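Local structure of kelch-like protein 7 (3II7) at residues R14-G19 with L290-D295; D48-F53 with L95-A100; Y153-S158 with H194-V199; G165-S170 with I188-N193; V246-Y251 with N269-K274. The protein serves, as a homodimer, as the substrate-specific adapter of a CUL3-RBX1 E3 ubiquitin ligase, with this chain forming its six-bladed Kelch-repeat propeller domain. All blocks are in the same frame, centred on the assembly; numbering follows the deposited sequence.

The five contacts illustrate how a six-bladed propeller is held together at different levels. Contact 1 joins the first strand of the domain to the last, so the other four fall within its span. Contact 2 packs the innermost strands of two neighbouring blades and touches contact 1, their centres about 11 Å apart. Contact 3 joins the blade of strands 144-148 to 180-184 to that of strands 195-199 to 227-230, and contact 4, between its two segments in sequence, adjoins it, centres about 10 Å away. Contact 5, later in the chain, pairs two turns of one blade and touches contacts 1 and 3. Contact 1 thus closes the ring, while contacts 2 and 3 join successive blades.

Contact 1 (R14-G19 with L290-D295)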
# COMPACT_ATOMS: atom_id res chain seq x y z
N ARG A 14 -3.72 5.64 14.05
CA ARG A 14 -3.10 4.33 14.29
C ARG A 14 -2.71 3.81 12.94
O ARG A 14 -3.28 4.23 11.91
CB ARG A 14 -4.09 3.33 14.89
CG ARG A 14 -4.63 3.65 16.28
CD ARG A 14 -3.61 3.50 17.38
NE ARG A 14 -4.26 3.60 18.69
CZ ARG A 14 -4.71 4.75 19.22
NH1 ARG A 14 -4.58 5.91 18.59
NH2 ARG A 14 -5.31 4.72 20.40
N ILE A 15 -1.75 2.90 12.93
CA ILE A 15 -1.42 2.13 11.75
C ILE A 15 -1.97 0.72 11.97
O ILE A 15 -1.62 0.05 12.94
CB ILE A 15 0.09 2.11 11.48
CG1 ILE A 15 0.61 3.55 11.36
CG2 ILE A 15 0.37 1.29 10.19
CD1 ILE A 15 2.13 3.71 11.28
N ALA A 16 -2.88 0.30 11.10
CA ALA A 16 -3.58 -0.99 11.24
C ALA A 16 -2.96 -2.00 10.31
O ALA A 16 -2.75 -1.73 9.13
CB ALA A 16 -5.03 -0.82 10.93
N LEU A 17 -2.68 -3.18 10.86
CA LEU A 17 -2.08 -4.29 10.10
C LEU A 17 -3.04 -5.46 10.13
O LEU A 17 -3.54 -5.83 11.21
CB LEU A 17 -0.74 -4.67 10.69
CG LEU A 17 0.42 -3.69 10.41
CD1 LEU A 17 0.24 -2.40 11.17
CD2 LEU A 17 1.76 -4.33 10.76
N PHE A 18 -3.32 -6.03 8.96
CA PHE A 18 -4.26 -7.15 8.85
C PHE A 18 -3.63 -8.36 8.27
O PHE A 18 -3.10 -8.32 7.14
CB PHE A 18 -5.47 -6.76 8.02
CG PHE A 18 -6.28 -5.61 8.61
CD1 PHE A 18 -5.97 -4.28 8.29
CD2 PHE A 18 -7.31 -5.87 9.51
CE1 PHE A 18 -6.68 -3.24 8.83
CE2 PHE A 18 -8.04 -4.83 10.05
CZ PHE A 18 -7.72 -3.49 9.71
N GLY A 19 -3.70 -9.48 9.01
CA GLY A 19 -3.03 -10.70 8.62
C GLY A 19 -3.80 -11.96 8.87
O GLY A 19 -3.20 -13.01 9.07
N LEU A 290 -1.69 -6.71 5.20
CA LEU A 290 -2.20 -5.45 4.69
C LEU A 290 -1.96 -4.37 5.73
O LEU A 290 -1.98 -4.64 6.95
CB LEU A 290 -3.69 -5.60 4.36
CG LEU A 290 -4.00 -6.71 3.38
CD1 LEU A 290 -5.52 -6.85 3.26
CD2 LEU A 290 -3.35 -6.39 2.04
N ILE A 291 -1.67 -3.16 5.26
CA ILE A 291 -1.36 -2.04 6.16
C ILE A 291 -2.03 -0.75 5.67
O ILE A 291 -2.09 -0.48 4.45
CB ILE A 291 0.19 -1.85 6.25
CG1 ILE A 291 0.54 -0.76 7.29
CG2 ILE A 291 0.81 -1.59 4.85
CD1 ILE A 291 2.06 -0.70 7.64
N CYS A 292 -2.56 0.03 6.61
CA CYS A 292 -3.10 1.34 6.29
C CYS A 292 -3.12 2.21 7.54
O CYS A 292 -3.03 1.70 8.67
CB CYS A 292 -4.50 1.25 5.66
SG CYS A 292 -5.76 0.62 6.74
N VAL A 293 -3.20 3.51 7.33
CA VAL A 293 -3.34 4.45 8.43
C VAL A 293 -4.83 4.66 8.68
O VAL A 293 -5.61 4.90 7.72
CB VAL A 293 -2.67 5.79 8.12
CG1 VAL A 293 -2.93 6.82 9.28
CG2 VAL A 293 -1.21 5.57 7.86
N VAL A 294 -5.24 4.54 9.94
CA VAL A 294 -6.61 4.80 10.34
C VAL A 294 -6.68 6.02 11.26
O VAL A 294 -5.77 6.27 12.03
CB VAL A 294 -7.27 3.58 11.06
CG1 VAL A 294 -7.12 2.32 10.25
CG2 VAL A 294 -6.71 3.38 12.40
N ASP A 295 -7.77 6.76 11.17
CA ASP A 295 -8.19 7.68 12.22
C ASP A 295 -9.31 7.04 13.09
O ASP A 295 -10.37 6.63 12.56
CB ASP A 295 -8.73 8.94 11.59
CG ASP A 295 -8.76 10.09 12.56
OD1 ASP A 295 -8.64 9.85 13.78
OD2 ASP A 295 -8.90 11.23 12.09
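Leu290 begins the pairing by exchanging two backbone hydrogen bonds with Phe18, whose N lies 2.8 Å from Leu290 O. Next comes Ile291, opposite Leu17 in a non-hydrogen-bonded pair and turned to the other face. Its CG1 stands anti to the backbone N (chi1 -175°), which brings it alongside Ile15: Ile291 CG1 lies 3.6 Å from Ile15 CG2, and the two side chains point the same way. Cys292 pairs with Ala16 through two more backbone bonds, and its SG reaches the edge of the Phe18 ring, 4.5 Å from Phe18 CE1. Val293 adds a looser touch, CG2 to Ile15 CG1 at 4.4 Å. The methyls of Val294 divide the work, CG1 meeting Ala16 CB at 3.8 Å and CG2 meeting Arg14 CB at 3.6 Å, while the guanidinium of Arg14 leads away to a salt bridge with Asp12. This antiparallel ladder is the "velcro" closure of a beta-propeller: the C-terminal strand completes a blade begun by strands 13-18, 26-30 and 35-38. Phe18, Leu290, Cys292 and Val294 pack on strand 57-61, whereas Ile15 and Leu17 rest on strand 249-254.

Contact 2 (D48-F53 with L95-A100). With EDO (1,2-ethanediol), chain H.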
# COMPACT_ATOMS: atom_id res chain seq x y z
N ASP A 48 -2.26 -11.68 -1.55
CA ASP A 48 -2.06 -10.60 -2.50
C ASP A 48 -3.30 -9.70 -2.69
O ASP A 48 -3.69 -9.40 -3.80
CB ASP A 48 -1.57 -11.18 -3.83
CG ASP A 48 -0.17 -11.82 -3.70
OD1 ASP A 48 0.64 -11.33 -2.87
OD2 ASP A 48 0.08 -12.80 -4.40
N ALA A 49 -3.91 -9.31 -1.58
CA ALA A 49 -5.03 -8.33 -1.59
C ALA A 49 -4.51 -6.91 -1.36
O ALA A 49 -3.29 -6.65 -1.41
CB ALA A 49 -6.08 -8.72 -0.53
N ALA A 50 -5.45 -5.98 -1.17
CA ALA A 50 -5.15 -4.58 -0.88
C ALA A 50 -6.11 -4.06 0.16
O ALA A 50 -7.18 -4.63 0.35
CB ALA A 50 -5.24 -3.73 -2.15
N CYS A 51 -5.71 -2.99 0.84
CA CYS A 51 -6.62 -2.36 1.80
C CYS A 51 -6.58 -0.85 1.67
O CYS A 51 -5.66 -0.30 1.07
CB CYS A 51 -6.32 -2.79 3.21
SG CYS A 51 -4.96 -1.96 3.96
N VAL A 52 -7.62 -0.19 2.16
CA VAL A 52 -7.69 1.25 2.09
C VAL A 52 -8.62 1.73 3.20
O VAL A 52 -9.57 1.05 3.54
CB VAL A 52 -8.19 1.71 0.66
CG1 VAL A 52 -9.40 0.86 0.21
CG2 VAL A 52 -8.53 3.20 0.63
N PHE A 53 -8.31 2.90 3.75
CA PHE A 53 -9.13 3.49 4.79
C PHE A 53 -9.88 4.70 4.28
O PHE A 53 -9.29 5.56 3.61
CB PHE A 53 -8.27 3.89 5.96
CG PHE A 53 -9.02 4.55 7.05
CD1 PHE A 53 -9.77 3.78 7.95
CD2 PHE A 53 -8.99 5.92 7.22
CE1 PHE A 53 -10.46 4.41 8.99
CE2 PHE A 53 -9.70 6.54 8.24
CZ PHE A 53 -10.42 5.80 9.12
N LEU A 95 -3.22 -6.05 -6.82
CA LEU A 95 -3.78 -4.72 -7.14
C LEU A 95 -3.37 -3.74 -6.04
O LEU A 95 -2.91 -4.15 -4.97
CB LEU A 95 -5.30 -4.81 -7.27
CG LEU A 95 -6.16 -4.92 -6.00
CD1 LEU A 95 -7.62 -4.99 -6.41
CD2 LEU A 95 -5.76 -6.09 -5.11
N ALA A 96 -3.51 -2.45 -6.32
CA ALA A 96 -3.27 -1.42 -5.35
C ALA A 96 -4.58 -0.67 -5.13
O ALA A 96 -5.48 -0.71 -5.97
CB ALA A 96 -2.18 -0.47 -5.83
N ALA A 97 -4.69 -0.01 -3.99
CA ALA A 97 -5.89 0.74 -3.65
C ALA A 97 -5.58 1.97 -2.85
O ALA A 97 -4.62 1.99 -2.06
CB ALA A 97 -6.91 -0.17 -2.89
N CYS A 98 -6.43 3.00 -3.01
CA CYS A 98 -6.37 4.19 -2.20
C CYS A 98 -7.75 4.86 -2.20
O CYS A 98 -8.64 4.43 -2.92
CB CYS A 98 -5.25 5.12 -2.66
SG CYS A 98 -5.58 5.99 -4.17
N ALA A 99 -7.92 5.91 -1.40
CA ALA A 99 -9.21 6.61 -1.34
C ALA A 99 -9.02 8.08 -1.61
O ALA A 99 -8.03 8.69 -1.17
CB ALA A 99 -9.84 6.42 0.03
N ALA A 100 -9.97 8.65 -2.33
CA ALA A 100 -10.01 10.09 -2.55
C ALA A 100 -11.46 10.55 -2.62
O ALA A 100 -12.24 10.04 -3.44
CB ALA A 100 -9.27 10.46 -3.87
C1 EDO H . -2.14 -9.01 1.28
O1 EDO H . -3.04 -10.07 0.97
C2 EDO H . -0.72 -9.31 0.88
O2 EDO H . 0.02 -8.08 0.90
O HOH W 1 -1.82 -6.26 -3.57
O HOH W 2 -4.34 2.57 1.05
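Ala50 meets both Leu95 and Ala97 through its single methyl: Ala50 CB lies 3.8 Å from Leu95 CD2 and 4.0 Å from Ala97 CB. Small side chains let the two strands come close here. Leu95 contributes a longer side chain, and its CG sits between its own backbone N and carbonyl carbon (chi1 76°), a placing from which CD2 reaches Ala50. Further along, Val52 points at the other strand, with CG2 3.5 Å from Ala99 CB; Val52 has a second conformer, so the closeness of this touch is less certain.

Strands 50-53 and 96-100 run 12° apart but belong to separate sheets; no direct hydrogen bond joins the segments, and two waters bridge them. One molecule donates to Ala49 O at 2.6 Å and to Leu95 O at 2.8 Å; another donates to Cys51 O and Ala97 O, each at 3.2 Å. Carbonyls that face each other across the seam are thus reconciled by a shared donor. At the start of the first segment, Ala49 N gives a straight bond to O1 of an ethanediol (2.8 Å), probably from the crystallisation liquor and also held by Arg46 O.

Backbone bonds within each blade hold the two edges in position: Ala50 and Val52 bond to Leu61 and Tyr59, Ala96 and Cys98 to Ser107 and Tyr105. The seam therefore joins the innermost strands of successive blades, 50-54 and 96-100, by packing and water, with strands 57-61 and 103-107 next outward in their sheets and strand 290-295 touching Cys51 and Phe53.

Contact 3 (Y153-S158 with H194-V199). With EDO (1,2-ethanediol), chain F.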
# COMPACT_ATOMS: atom_id res chain seq x y z
N TYR A 153 -1.59 8.81 -7.38
CA TYR A 153 -0.28 8.51 -7.97
C TYR A 153 -0.03 7.02 -7.91
O TYR A 153 -0.26 6.36 -6.88
CB TYR A 153 0.83 9.19 -7.21
CG TYR A 153 0.82 10.68 -7.30
CD1 TYR A 153 1.63 11.37 -8.20
CD2 TYR A 153 -0.04 11.42 -6.51
CE1 TYR A 153 1.58 12.75 -8.29
CE2 TYR A 153 -0.08 12.82 -6.60
CZ TYR A 153 0.74 13.48 -7.50
OH TYR A 153 0.72 14.85 -7.60
N VAL A 154 0.46 6.49 -9.02
CA VAL A 154 0.92 5.12 -9.10
C VAL A 154 2.40 5.11 -9.50
O VAL A 154 2.80 5.90 -10.33
CB VAL A 154 0.13 4.37 -10.16
CG1 VAL A 154 0.76 3.05 -10.43
CG2 VAL A 154 -1.32 4.19 -9.74
N CYS A 155 3.20 4.21 -8.93
CA CYS A 155 4.54 3.99 -9.40
C CYS A 155 5.03 2.59 -9.16
O CYS A 155 4.67 1.89 -8.17
CB CYS A 155 5.54 4.96 -8.85
SG CYS A 155 5.75 4.85 -7.13
N GLY A 156 5.88 2.20 -10.06
CA GLY A 156 6.54 0.91 -10.05
C GLY A 156 5.59 -0.24 -10.28
O GLY A 156 4.61 -0.12 -11.02
N GLY A 157 5.90 -1.36 -9.66
CA GLY A 157 5.22 -2.61 -9.96
C GLY A 157 5.95 -3.38 -11.04
O GLY A 157 7.06 -3.03 -11.46
N SER A 158 5.32 -4.46 -11.51
CA SER A 158 5.90 -5.26 -12.57
C SER A 158 4.89 -5.61 -13.63
O SER A 158 3.68 -5.48 -13.42
CB SER A 158 6.51 -6.53 -12.00
OG SER A 158 5.52 -7.34 -11.41
N HIS A 194 7.34 -2.04 -2.83
CA HIS A 194 7.88 -0.92 -2.10
C HIS A 194 6.77 -0.24 -1.31
O HIS A 194 5.58 -0.37 -1.62
CB HIS A 194 8.49 0.12 -3.07
CG HIS A 194 7.58 0.55 -4.19
ND1 HIS A 194 7.17 -0.31 -5.16
CD2 HIS A 194 7.09 1.77 -4.53
CE1 HIS A 194 6.41 0.33 -6.03
NE2 HIS A 194 6.35 1.60 -5.69
N GLY A 195 7.16 0.50 -0.30
CA GLY A 195 6.26 1.39 0.39
C GLY A 195 6.08 2.63 -0.45
O GLY A 195 6.97 3.01 -1.22
N LEU A 196 4.94 3.29 -0.27
CA LEU A 196 4.62 4.50 -1.05
C LEU A 196 3.73 5.34 -0.19
O LEU A 196 2.56 4.96 0.09
CB LEU A 196 3.96 4.18 -2.40
CG LEU A 196 3.98 5.36 -3.39
CD1 LEU A 196 5.47 5.66 -3.84
CD2 LEU A 196 3.05 5.13 -4.59
N VAL A 197 4.29 6.45 0.30
CA VAL A 197 3.63 7.29 1.28
C VAL A 197 3.80 8.74 0.98
O VAL A 197 4.88 9.19 0.58
CB VAL A 197 4.12 6.96 2.73
CG1 VAL A 197 3.80 5.51 3.09
CG2 VAL A 197 5.63 7.25 2.88
N PHE A 198 2.73 9.49 1.22
CA PHE A 198 2.71 10.95 1.01
C PHE A 198 2.96 11.66 2.35
O PHE A 198 2.21 11.44 3.32
CB PHE A 198 1.35 11.35 0.46
CG PHE A 198 1.15 12.84 0.32
CD1 PHE A 198 2.08 13.61 -0.36
CD2 PHE A 198 0.02 13.45 0.84
CE1 PHE A 198 1.88 14.96 -0.53
CE2 PHE A 198 -0.17 14.80 0.67
CZ PHE A 198 0.76 15.56 -0.00
N VAL A 199 4.00 12.49 2.38
CA VAL A 199 4.31 13.30 3.55
C VAL A 199 4.58 14.71 3.10
O VAL A 199 5.59 14.98 2.43
CB VAL A 199 5.52 12.80 4.33
CG1 VAL A 199 5.64 13.59 5.65
CG2 VAL A 199 5.42 11.32 4.61
C1 EDO F . 0.60 8.64 3.73
O1 EDO F . 0.40 8.17 2.36
C2 EDO F . 0.16 7.59 4.75
O2 EDO F . 1.05 6.46 4.82
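A buried junction between adjacent propeller blades brings Cys155, on the second strand of one blade, against His194, just before the innermost strand of the next blade, and Leu196 within it. The sulfur is its focus. Leu196 turns both methyls to it, with CD1 3.4 Å and CD2 3.7 Å from Cys155 SG; its CG lies anti to the backbone N (chi1 -164°), which carries the branch across the seam. His194 arrives from another direction, meeting the sulfur with the edge of its ring, so that NE2 is 3.6 Å from Cys155 SG.

The same ring edge serves the backbone. His194 NE2 donates to Cys155 O at 3.0 Å, a weak bond, since the angle at the hydrogen is just 122°, although the oxygen lies in the plane of the ring. The following residues are Gly156 and Gly157, matching the double glycine that marks kelch repeats. Gly156 CA passes 4.1 Å from His194 CE1, and its positive phi favours glycine; the backbone angles of Gly157 by themselves call for glycine. With an alanine in place of His194, Cys155 O would probably lose this weak donor and a gap would open beside the sulfur and the two glycines.

Beyond the junction, Phe198 N holds O1 of an ethanediol at 2.9 Å, a molecule also bound by Ala245 N. Strand 144-148 lies beside strand 151-155 in its blade and touches Leu196 and Phe198, strand 171-175 receives Cys155 on Cys171, and strand 202-206 packs its Ile203 against both Tyr153 and Leu196.

Contact 4 (G165-S170 with I188-N193); sequences GRVLNS and IEARKN. With EDO (1,2-ethanediol), chain L.
The touching parts, 167-169 and 189-192, run 132° apart and come closest at Asn169 and Ala190. The segments share one backbone hydrogen bond, Arg191 N to Leu168 O at 3.2 Å, with the donor 37° out of the carbonyl plane. Val167 is the side chain that fills the crossing. Its CG1, held anti to the backbone N (chi1 -178°), presses on the opposing main chain, 3.4 Å from Arg191 C. The other methyl meets the extended Lys192 chain, which crosses it at about a right angle, CG2 to Lys192 CD being 4.1 Å. Ala190 CB packs against the carbonyls of Val167 and Leu168, 3.5 Å from Val167 O. An ethanediol, probably from the crystallisation liquor, accepts a nearly straight bond from Val167 N at 2.9 Å.

Arg191 sends its guanidinium away from the crossing to Glu219, with Asn217 and Gly207 O as further partners. Gly157 bonds to the backbone of both Leu168 and Arg191, tying the crossing to the double glycine. The contact thus joins the excursion between strands 151-155 and 171-175, which includes the short ribbon 158-159 with 166-167, to the linker leading from strand 180-184 into strand 195-199.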
# COMPACT_ATOMS: atom_id res chain seq x y z
N GLY A 165 9.70 -10.87 -17.96
CA GLY A 165 9.03 -9.65 -17.54
C GLY A 165 10.01 -8.64 -16.99
O GLY A 165 11.26 -8.82 -17.09
N ARG A 166 9.48 -7.57 -16.39
CA ARG A 166 10.35 -6.55 -15.82
C ARG A 166 9.63 -5.74 -14.77
O ARG A 166 8.40 -5.62 -14.78
CB ARG A 166 10.94 -5.63 -16.89
CG ARG A 166 9.99 -4.71 -17.53
CD ARG A 166 10.61 -4.07 -18.78
NE ARG A 166 9.58 -3.35 -19.51
CZ ARG A 166 9.28 -2.06 -19.34
NH1 ARG A 166 9.96 -1.31 -18.47
NH2 ARG A 166 8.30 -1.51 -20.06
N VAL A 167 10.43 -5.22 -13.86
CA VAL A 167 9.99 -4.32 -12.83
C VAL A 167 10.13 -2.89 -13.36
O VAL A 167 11.11 -2.54 -14.05
CB VAL A 167 10.79 -4.54 -11.52
CG1 VAL A 167 10.29 -3.61 -10.38
CG2 VAL A 167 10.69 -5.99 -11.09
N LEU A 168 9.15 -2.06 -13.02
CA LEU A 168 8.99 -0.74 -13.63
C LEU A 168 9.53 0.40 -12.76
O LEU A 168 9.44 0.32 -11.54
CB LEU A 168 7.53 -0.48 -13.86
CG LEU A 168 6.77 -1.47 -14.73
CD1 LEU A 168 5.22 -1.31 -14.52
CD2 LEU A 168 7.13 -1.25 -16.18
N ASN A 169 10.08 1.46 -13.41
CA ASN A 169 10.32 2.67 -12.65
C ASN A 169 9.27 3.74 -12.94
O ASN A 169 9.21 4.79 -12.27
CB ASN A 169 11.75 3.19 -12.82
CG ASN A 169 12.05 3.62 -14.23
OD1 ASN A 169 11.28 3.36 -15.15
ND2 ASN A 169 13.18 4.28 -14.40
N SER A 170 8.36 3.46 -13.87
CA SER A 170 7.44 4.48 -14.31
C SER A 170 6.43 4.90 -13.25
O SER A 170 6.04 4.11 -12.35
CB SER A 170 6.75 4.05 -15.57
OG SER A 170 5.89 3.00 -15.31
N ILE A 188 14.03 6.81 -9.82
CA ILE A 188 15.45 6.49 -10.04
C ILE A 188 15.65 4.97 -10.10
O ILE A 188 16.40 4.46 -10.94
CB ILE A 188 16.31 7.12 -8.96
CG1 ILE A 188 16.17 8.65 -9.07
CG2 ILE A 188 17.76 6.64 -9.07
CD1 ILE A 188 16.72 9.40 -7.85
N GLU A 189 14.95 4.25 -9.20
CA GLU A 189 15.03 2.81 -9.11
C GLU A 189 13.75 2.18 -9.64
O GLU A 189 12.66 2.67 -9.32
CB GLU A 189 15.19 2.40 -7.65
CG GLU A 189 16.52 2.69 -7.06
CD GLU A 189 17.63 1.68 -7.44
OE1 GLU A 189 17.37 0.71 -8.15
OE2 GLU A 189 18.77 1.88 -6.99
N ALA A 190 13.86 1.08 -10.40
CA ALA A 190 12.70 0.24 -10.64
C ALA A 190 12.35 -0.42 -9.29
O ALA A 190 13.25 -0.82 -8.55
CB ALA A 190 12.99 -0.80 -11.70
N ARG A 191 11.06 -0.50 -8.95
CA ARG A 191 10.63 -1.05 -7.64
C ARG A 191 9.29 -1.71 -7.77
O ARG A 191 8.40 -1.17 -8.45
CB ARG A 191 10.44 0.05 -6.55
CG ARG A 191 11.57 0.98 -6.34
CD ARG A 191 11.21 2.04 -5.32
NE ARG A 191 12.31 3.00 -5.25
CZ ARG A 191 13.35 2.91 -4.43
NH1 ARG A 191 13.46 1.94 -3.53
NH2 ARG A 191 14.30 3.81 -4.50
N LYS A 192 9.15 -2.85 -7.11
CA LYS A 192 7.84 -3.42 -6.77
C LYS A 192 7.88 -3.80 -5.30
O LYS A 192 8.93 -3.97 -4.71
CB LYS A 192 7.49 -4.63 -7.62
CG LYS A 192 8.37 -5.89 -7.39
CD LYS A 192 7.88 -7.03 -8.27
CE LYS A 192 8.64 -8.30 -8.04
NZ LYS A 192 7.94 -9.50 -8.64
N ASN A 193 6.70 -3.97 -4.71
CA ASN A 193 6.56 -4.28 -3.29
C ASN A 193 7.22 -3.28 -2.35
O ASN A 193 7.53 -3.60 -1.20
CB ASN A 193 7.10 -5.71 -2.98
CG ASN A 193 6.38 -6.79 -3.75
OD1 ASN A 193 7.01 -7.58 -4.46
ND2 ASN A 193 5.05 -6.83 -3.64
C1 EDO L . 14.04 -4.94 -14.44
O1 EDO L . 13.21 -5.99 -13.90
C2 EDO L . 14.36 -3.87 -13.39
O2 EDO L . 15.08 -4.42 -12.28

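Contact 5 (V246-Y251 with N269-K274)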
# COMPACT_ATOMS: atom_id res chain seq x y z
N VAL A 246 2.84 8.70 9.61
CA VAL A 246 1.99 9.47 10.49
C VAL A 246 2.79 10.72 10.85
O VAL A 246 3.93 10.62 11.37
CB VAL A 246 1.61 8.73 11.76
CG1 VAL A 246 0.78 9.65 12.70
CG2 VAL A 246 0.80 7.48 11.43
N GLY A 247 2.23 11.87 10.55
CA GLY A 247 2.94 13.11 10.74
C GLY A 247 4.17 13.13 9.85
O GLY A 247 4.09 12.81 8.62
N SER A 248 5.30 13.49 10.45
CA SER A 248 6.53 13.62 9.69
C SER A 248 7.36 12.32 9.70
O SER A 248 8.45 12.28 9.13
CB SER A 248 7.37 14.76 10.22
OG SER A 248 7.67 14.59 11.58
N ILE A 249 6.86 11.26 10.35
CA ILE A 249 7.62 10.01 10.48
C ILE A 249 7.07 8.90 9.59
O ILE A 249 5.83 8.68 9.54
CB ILE A 249 7.64 9.47 11.93
CG1 ILE A 249 8.04 10.57 12.90
CG2 ILE A 249 8.55 8.23 12.06
CD1 ILE A 249 9.46 11.17 12.65
N VAL A 250 7.96 8.21 8.89
CA VAL A 250 7.60 7.01 8.12
C VAL A 250 8.00 5.79 8.93
O VAL A 250 9.15 5.67 9.36
CB VAL A 250 8.28 6.95 6.75
CG1 VAL A 250 7.84 5.64 6.01
CG2 VAL A 250 7.94 8.23 5.93
N TYR A 251 7.04 4.88 9.12
CA TYR A 251 7.24 3.66 9.91
C TYR A 251 7.25 2.46 9.00
O TYR A 251 6.33 2.29 8.21
CB TYR A 251 6.11 3.49 10.96
CG TYR A 251 6.03 4.62 11.93
CD1 TYR A 251 6.71 4.58 13.14
CD2 TYR A 251 5.30 5.76 11.63
CE1 TYR A 251 6.65 5.66 14.04
CE2 TYR A 251 5.23 6.83 12.52
CZ TYR A 251 5.91 6.79 13.71
OH TYR A 251 5.87 7.86 14.57
N ASN A 269 12.67 9.89 9.96
CA ASN A 269 12.28 11.26 10.20
C ASN A 269 12.48 12.06 8.90
O ASN A 269 13.61 12.34 8.52
CB ASN A 269 13.09 11.85 11.34
CG ASN A 269 12.65 13.23 11.71
OD1 ASN A 269 12.18 13.98 10.87
ND2 ASN A 269 12.87 13.62 12.97
N THR A 270 11.38 12.39 8.23
CA THR A 270 11.44 13.03 6.91
C THR A 270 12.07 14.43 6.99
O THR A 270 12.60 14.92 6.00
CB THR A 270 10.06 13.14 6.26
OG1 THR A 270 9.18 13.89 7.09
CG2 THR A 270 9.46 11.75 5.96
N GLU A 271 12.01 15.07 8.16
CA GLU A 271 12.53 16.43 8.32
C GLU A 271 14.02 16.49 8.51
O GLU A 271 14.64 17.49 8.16
CB GLU A 271 11.84 17.12 9.49
CG GLU A 271 10.36 17.31 9.27
CD GLU A 271 10.09 18.47 8.31
OE1 GLU A 271 10.44 19.61 8.67
OE2 GLU A 271 9.55 18.25 7.20
N THR A 272 14.60 15.42 9.08
CA THR A 272 16.05 15.34 9.34
C THR A 272 16.79 14.33 8.41
O THR A 272 18.05 14.26 8.42
CB THR A 272 16.31 14.96 10.79
OG1 THR A 272 15.83 13.64 11.03
CG2 THR A 272 15.62 15.97 11.74
N ASP A 273 16.02 13.55 7.65
CA ASP A 273 16.57 12.50 6.78
C ASP A 273 17.41 11.47 7.57
O ASP A 273 18.51 11.06 7.15
CB ASP A 273 17.37 13.13 5.63
CG ASP A 273 17.92 12.10 4.66
OD1 ASP A 273 17.22 11.12 4.35
OD2 ASP A 273 19.07 12.27 4.20
N LYS A 274 16.83 11.00 8.69
CA LYS A 274 17.48 10.04 9.57
C LYS A 274 16.61 8.84 9.77
O LYS A 274 15.43 8.98 10.14
CB LYS A 274 17.81 10.66 10.93
CG LYS A 274 18.84 11.77 10.86
CD LYS A 274 19.21 12.31 12.25
O HOH W 3 10.05 15.21 12.25
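Two turns of one propeller blade meet here: the type II' turn from Val246 to Ile249, which links strands 242-246 and 249-254, and the turn after strand 264-269, with its Asx turn and G1 beta bulge. Ser248 O receives two bonds from Thr270. The backbone N comes in nearly along the C=O direction at 3.1 Å, while OG1, at 2.7 Å from Ser248 O, approaches at a C=O...donor angle of 125°. Thr270 places OG1 between its backbone N and carbonyl carbon (chi1 59°), which lets both donors grip one oxygen. The methyl CG2 of Thr270 meets Val250 CG2 at 3.8 Å, the two side chains crossing at about a right angle. Ile249 and Asn269, a non-hydrogen-bonded antiparallel pair, meet through Ile249 CD1, 3.7 Å from Asn269 CA. Asn269 OD1 accepts from Glu271 N at 2.9 Å to form the Asx turn. A valine in place of Thr270 would probably leave Ser248 O with one of its two donors from this turn and weaken the tie between the turns. The carboxylate of Glu271 makes a salt bridge with Lys200. A carbonyl held by a backbone and a hydroxyl donor probably fixes the two turns together, with apolar touches alongside.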